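Nitrite oxidoreductase subunit A (Kuenenia stuttgartiensis, PDB 7B04) is a subunit of the molybdopterin oxidoreductase family that holds a molybdenum atom, two MD1 ligands and an iron/sulfur cluster. Local coordinates at residues E954-R965 and L1003-Y1013. Sequence-based numbering, arbitrary orientation.
Sequences EHQIHIHPQAAR and LRAKYNPAYPY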
loop_
_atom_site.group_PDB
_atom_site.type_symbol
_atom_site.label_atom_id
_atom_site.label_comp_id
_atom_site.label_asym_id
_atom_site.label_seq_id
_atom_site.Cartn_x
_atom_site.Cartn_y
_atom_site.Cartn_z
ATOM N N GLU B 954 -3.126 -7.766 -12.069
ATOM C CA GLU B 954 -1.915 -8.401 -12.585
ATOM C C GLU B 954 -0.712 -7.535 -12.245
ATOM O O GLU B 954 -0.814 -6.312 -12.178
ATOM C CB GLU B 954 -1.949 -8.679 -14.094
ATOM C CG GLU B 954 -2.734 -7.729 -14.950
ATOM C CD GLU B 954 -2.637 -8.102 -16.409
ATOM O OE1 GLU B 954 -1.637 -8.750 -16.774
ATOM O OE2 GLU B 954 -3.559 -7.771 -17.185
ATOM N N HIS B 955 0.432 -8.180 -12.049
ATOM C CA HIS B 955 1.661 -7.466 -11.740
ATOM C C HIS B 955 2.244 -6.847 -13.005
ATOM O O HIS B 955 2.065 -7.366 -14.111
ATOM C CB HIS B 955 2.663 -8.425 -11.098
ATOM C CG HIS B 955 3.677 -7.753 -10.231
ATOM N ND1 HIS B 955 3.390 -7.301 -8.962
ATOM C CD2 HIS B 955 4.986 -7.478 -10.443
ATOM C CE1 HIS B 955 4.475 -6.764 -8.433
ATOM N NE2 HIS B 955 5.457 -6.860 -9.312
ATOM N N GLN B 956 2.943 -5.724 -12.834
ATOM C CA GLN B 956 3.387 -4.893 -13.945
ATOM C C GLN B 956 4.857 -4.525 -13.785
ATOM O O GLN B 956 5.400 -4.515 -12.677
ATOM C CB GLN B 956 2.541 -3.614 -14.054
ATOM C CG GLN B 956 2.683 -2.672 -12.864
ATOM C CD GLN B 956 1.752 -1.477 -12.945
ATOM O OE1 GLN B 956 1.002 -1.323 -13.908
ATOM N NE2 GLN B 956 1.795 -0.623 -11.928
ATOM N N ILE B 957 5.500 -4.228 -14.915
ATOM C CA ILE B 957 6.885 -3.768 -14.946
ATOM C C ILE B 957 6.929 -2.353 -15.507
ATOM O O ILE B 957 6.257 -2.042 -16.497
ATOM C CB ILE B 957 7.796 -4.707 -15.770
ATOM C CG1 ILE B 957 9.239 -4.196 -15.746
ATOM C CG2 ILE B 957 7.311 -4.826 -17.208
ATOM C CD1 ILE B 957 10.237 -5.141 -16.376
ATOM N N HIS B 958 7.702 -1.487 -14.854
ATOM C CA HIS B 958 7.872 -0.114 -15.303
ATOM C C HIS B 958 9.038 -0.035 -16.280
ATOM O O HIS B 958 10.108 -0.595 -16.023
ATOM C CB HIS B 958 8.132 0.809 -14.112
ATOM C CG HIS B 958 6.928 1.063 -13.259
ATOM N ND1 HIS B 958 6.308 2.291 -13.194
ATOM C CD2 HIS B 958 6.225 0.242 -12.444
ATOM C CE1 HIS B 958 5.281 2.220 -12.366
ATOM N NE2 HIS B 958 5.208 0.988 -11.898
ATOM N N ILE B 959 8.828 0.656 -17.397
ATOM C CA ILE B 959 9.853 0.824 -18.422
ATOM C C ILE B 959 9.725 2.230 -18.995
ATOM O O ILE B 959 8.614 2.753 -19.142
ATOM C CB ILE B 959 9.757 -0.263 -19.517
ATOM C CG1 ILE B 959 10.899 -0.111 -20.527
ATOM C CG2 ILE B 959 8.397 -0.237 -20.197
ATOM C CD1 ILE B 959 11.130 -1.339 -21.381
ATOM N N HIS B 960 10.861 2.840 -19.313
ATOM C CA HIS B 960 10.850 4.148 -19.949
ATOM C C HIS B 960 10.202 4.062 -21.330
ATOM O O HIS B 960 10.432 3.093 -22.064
ATOM C CB HIS B 960 12.276 4.691 -20.067
ATOM C CG HIS B 960 12.347 6.107 -20.543
ATOM N ND1 HIS B 960 12.377 6.442 -21.880
ATOM C CD2 HIS B 960 12.390 7.276 -19.862
ATOM C CE1 HIS B 960 12.439 7.756 -22.002
ATOM N NE2 HIS B 960 12.448 8.286 -20.791
ATOM N N PRO B 961 9.375 5.046 -21.706
ATOM C CA PRO B 961 8.672 4.960 -23.003
ATOM C C PRO B 961 9.601 4.777 -24.190
ATOM O O PRO B 961 9.323 3.948 -25.068
ATOM C CB PRO B 961 7.910 6.292 -23.068
ATOM C CG PRO B 961 7.744 6.703 -21.646
ATOM C CD PRO B 961 8.990 6.248 -20.947
ATOM N N GLN B 962 10.698 5.536 -24.248
ATOM C CA GLN B 962 11.635 5.387 -25.357
ATOM C C GLN B 962 12.243 3.993 -25.369
ATOM O O GLN B 962 12.428 3.396 -26.437
ATOM C CB GLN B 962 12.728 6.452 -25.276
ATOM C CG GLN B 962 13.664 6.467 -26.475
ATOM C CD GLN B 962 12.936 6.739 -27.778
ATOM O OE1 GLN B 962 12.713 5.831 -28.579
ATOM N NE2 GLN B 962 12.560 7.994 -27.996
ATOM N N ALA B 963 12.576 3.463 -24.190
ATOM C CA ALA B 963 13.147 2.123 -24.112
ATOM C C ALA B 963 12.210 1.093 -24.728
ATOM O O ALA B 963 12.631 0.265 -25.542
ATOM C CB ALA B 963 13.459 1.771 -22.658
ATOM N N ALA B 964 10.923 1.155 -24.383
ATOM C CA ALA B 964 9.968 0.197 -24.930
ATOM C C ALA B 964 9.769 0.399 -26.427
ATOM O O ALA B 964 9.625 -0.575 -27.176
ATOM C CB ALA B 964 8.640 0.299 -24.186
ATOM N N ARG B 965 9.747 1.656 -26.882
ATOM C CA ARG B 965 9.576 1.925 -28.307
ATOM C C ARG B 965 10.738 1.381 -29.126
ATOM O O ARG B 965 10.542 0.938 -30.264
ATOM C CB ARG B 965 9.429 3.427 -28.552
ATOM C CG ARG B 965 8.052 3.987 -28.254
ATOM C CD ARG B 965 7.910 5.374 -28.852
ATOM N NE ARG B 965 8.852 6.312 -28.250
ATOM C CZ ARG B 965 8.545 7.159 -27.273
ATOM N NH1 ARG B 965 7.312 7.194 -26.785
ATOM N NH2 ARG B 965 9.469 7.975 -26.784
ATOM N N LEU B 1003 5.012 -10.474 -17.899
ATOM C CA LEU B 1003 4.118 -9.502 -17.294
ATOM C C LEU B 1003 3.901 -8.331 -18.245
ATOM O O LEU B 1003 4.586 -8.181 -19.263
ATOM C CB LEU B 1003 4.668 -9.052 -15.941
ATOM C CG LEU B 1003 5.743 -7.970 -15.914
ATOM C CD1 LEU B 1003 6.039 -7.647 -14.463
ATOM C CD2 LEU B 1003 7.013 -8.384 -16.651
ATOM N N ARG B 1004 2.940 -7.487 -17.880
ATOM C CA ARG B 1004 2.617 -6.293 -18.646
ATOM C C ARG B 1004 3.629 -5.183 -18.405
ATOM O O ARG B 1004 4.186 -5.044 -17.312
ATOM C CB ARG B 1004 1.225 -5.778 -18.281
ATOM C CG ARG B 1004 0.078 -6.514 -18.945
ATOM C CD ARG B 1004 -1.219 -5.780 -18.673
ATOM N NE ARG B 1004 -2.410 -6.455 -19.185
ATOM C CZ ARG B 1004 -2.933 -6.253 -20.390
ATOM N NH1 ARG B 1004 -2.362 -5.405 -21.234
ATOM N NH2 ARG B 1004 -4.029 -6.907 -20.754
ATOM N N ALA B 1005 3.837 -4.370 -19.437
ATOM C CA ALA B 1005 4.734 -3.229 -19.390
ATOM C C ALA B 1005 3.935 -1.951 -19.171
ATOM O O ALA B 1005 2.808 -1.811 -19.653
ATOM C CB ALA B 1005 5.546 -3.119 -20.683
ATOM N N LYS B 1006 4.530 -1.016 -18.433
ATOM C CA LYS B 1006 3.885 0.249 -18.105
ATOM C C LYS B 1006 4.843 1.385 -18.421
ATOM O O LYS B 1006 5.970 1.406 -17.917
ATOM C CB LYS B 1006 3.476 0.294 -16.630
ATOM C CG LYS B 1006 2.986 1.659 -16.173
ATOM C CD LYS B 1006 2.753 1.711 -14.671
ATOM C CE LYS B 1006 2.431 3.129 -14.220
ATOM N NZ LYS B 1006 2.248 3.236 -12.746
ATOM N N TYR B 1007 4.395 2.326 -19.249
ATOM C CA TYR B 1007 5.198 3.506 -19.539
ATOM C C TYR B 1007 5.282 4.381 -18.298
ATOM O O TYR B 1007 4.254 4.807 -17.760
ATOM C CB TYR B 1007 4.602 4.301 -20.699
ATOM C CG TYR B 1007 4.871 3.725 -22.069
ATOM C CD1 TYR B 1007 5.577 2.541 -22.222
ATOM C CD2 TYR B 1007 4.422 4.373 -23.212
ATOM C CE1 TYR B 1007 5.817 2.014 -23.473
ATOM C CE2 TYR B 1007 4.661 3.854 -24.469
ATOM C CZ TYR B 1007 5.361 2.674 -24.594
ATOM O OH TYR B 1007 5.604 2.152 -25.843
ATOM N N ASN B 1008 6.504 4.645 -17.840
ATOM C CA ASN B 1008 6.745 5.596 -16.759
ATOM C C ASN B 1008 8.031 6.340 -17.089
ATOM O O ASN B 1008 9.134 5.820 -16.858
ATOM C CB ASN B 1008 6.839 4.901 -15.403
ATOM C CG ASN B 1008 6.775 5.876 -14.241
ATOM O OD1 ASN B 1008 6.695 7.090 -14.436
ATOM N ND2 ASN B 1008 6.808 5.348 -13.023
ATOM N N PRO B 1009 7.934 7.557 -17.625
ATOM C CA PRO B 1009 9.136 8.337 -17.936
ATOM C C PRO B 1009 9.834 8.920 -16.718
ATOM O O PRO B 1009 10.765 9.711 -16.884
ATOM C CB PRO B 1009 8.595 9.452 -18.844
ATOM C CG PRO B 1009 7.174 9.590 -18.468
ATOM C CD PRO B 1009 6.702 8.225 -18.076
ATOM N N ALA B 1010 9.405 8.542 -15.512
ATOM C CA ALA B 1010 10.118 8.922 -14.303
ATOM C C ALA B 1010 11.408 8.136 -14.136
ATOM O O ALA B 1010 12.253 8.523 -13.324
ATOM C CB ALA B 1010 9.226 8.723 -13.077
ATOM N N TYR B 1011 11.576 7.032 -14.890
ATOM C CA TYR B 1011 12.740 6.168 -14.809
ATOM C C TYR B 1011 13.737 6.485 -15.917
ATOM O O TYR B 1011 13.353 6.921 -17.007
ATOM C CB TYR B 1011 12.321 4.698 -14.907
ATOM C CG TYR B 1011 11.661 4.200 -13.648
ATOM C CD1 TYR B 1011 12.411 3.628 -12.631
ATOM C CD2 TYR B 1011 10.291 4.325 -13.463
ATOM C CE1 TYR B 1011 11.814 3.180 -11.471
ATOM C CE2 TYR B 1011 9.685 3.882 -12.307
ATOM C CZ TYR B 1011 10.453 3.311 -11.315
ATOM O OH TYR B 1011 9.858 2.868 -10.158
ATOM N N PRO B 1012 15.024 6.275 -15.656
ATOM C CA PRO B 1012 16.021 6.383 -16.725
ATOM C C PRO B 1012 15.867 5.261 -17.740
ATOM O O PRO B 1012 15.199 4.251 -17.505
ATOM C CB PRO B 1012 17.357 6.286 -15.982
ATOM C CG PRO B 1012 17.038 5.573 -14.719
ATOM C CD PRO B 1012 15.639 5.976 -14.352
ATOM N N TYR B 1013 16.496 5.471 -18.899
ATOM C CA TYR B 1013 16.365 4.544 -20.019
ATOM C C TYR B 1013 16.721 3.116 -19.619
ATOM O O TYR B 1013 15.995 2.168 -19.940
ATOM C CB TYR B 1013 17.257 5.012 -21.172
ATOM C CG TYR B 1013 17.144 4.189 -22.437
ATOM C CD1 TYR B 1013 16.198 4.496 -23.404
ATOM C CD2 TYR B 1013 17.990 3.109 -22.666
ATOM C CE1 TYR B 1013 16.097 3.752 -24.563
ATOM C CE2 TYR B 1013 17.891 2.357 -23.820
ATOM C CZ TYR B 1013 16.941 2.682 -24.764
ATOM O OH TYR B 1013 16.835 1.939 -25.917
#
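I957 and I959 hydrogen-bond to R1004, K1006 and N1008, joining strands 956-959 and 1003-1007 in parallel, with I957 beside A1005 and I959 beside Y1007, in the mixed sheet in the C-terminal part of this molybdopterin oxidoreductase. Four backbone bonds join them: I957 N to R1004 O (2.9 Å), K1006 N to I957 O, I959 N to K1006 O and, just past the strand of residues 1003-1007, N1008 N to I959 O.

Polar side chains work on the face of H958 and K1006. The extended K1006 chain, its CG anti to the backbone N (chi1 171°), runs alongside H958 and lays CD over the imidazole face, 3.8 Å from the ring centroid; its NZ goes on to E146 O of subunit B. N1008 ND2 donates to H958 ND1 (3.1 Å) from 23° out of the ring plane, and also to D147 O of subunit B, so this end of the sheet borders the subunit interface. The Y1011 side chain lies about 5 Å from a bound MD1. Ahead of strand 956-959, E954 OE2 takes a salt bridge of 2.7 Å from R1004 NE, which reaches it from above the carboxylate plane, while R1004 NH2 forms a salt bridge with D946.

Apolar packing fills the other face, where I957 CG2 touches L1003 CD2 (3.6 Å) and I959 CG2 faces A1005 CB. The helix beginning at P961 then folds back over Y1007: P961 CA sits above the ring centre, and A964 CB reaches Y1007 CE1. H960 caps that helix, its ND1 accepting from Q962 N at 3.0 Å, while its CD2 edge abuts Y1011 O.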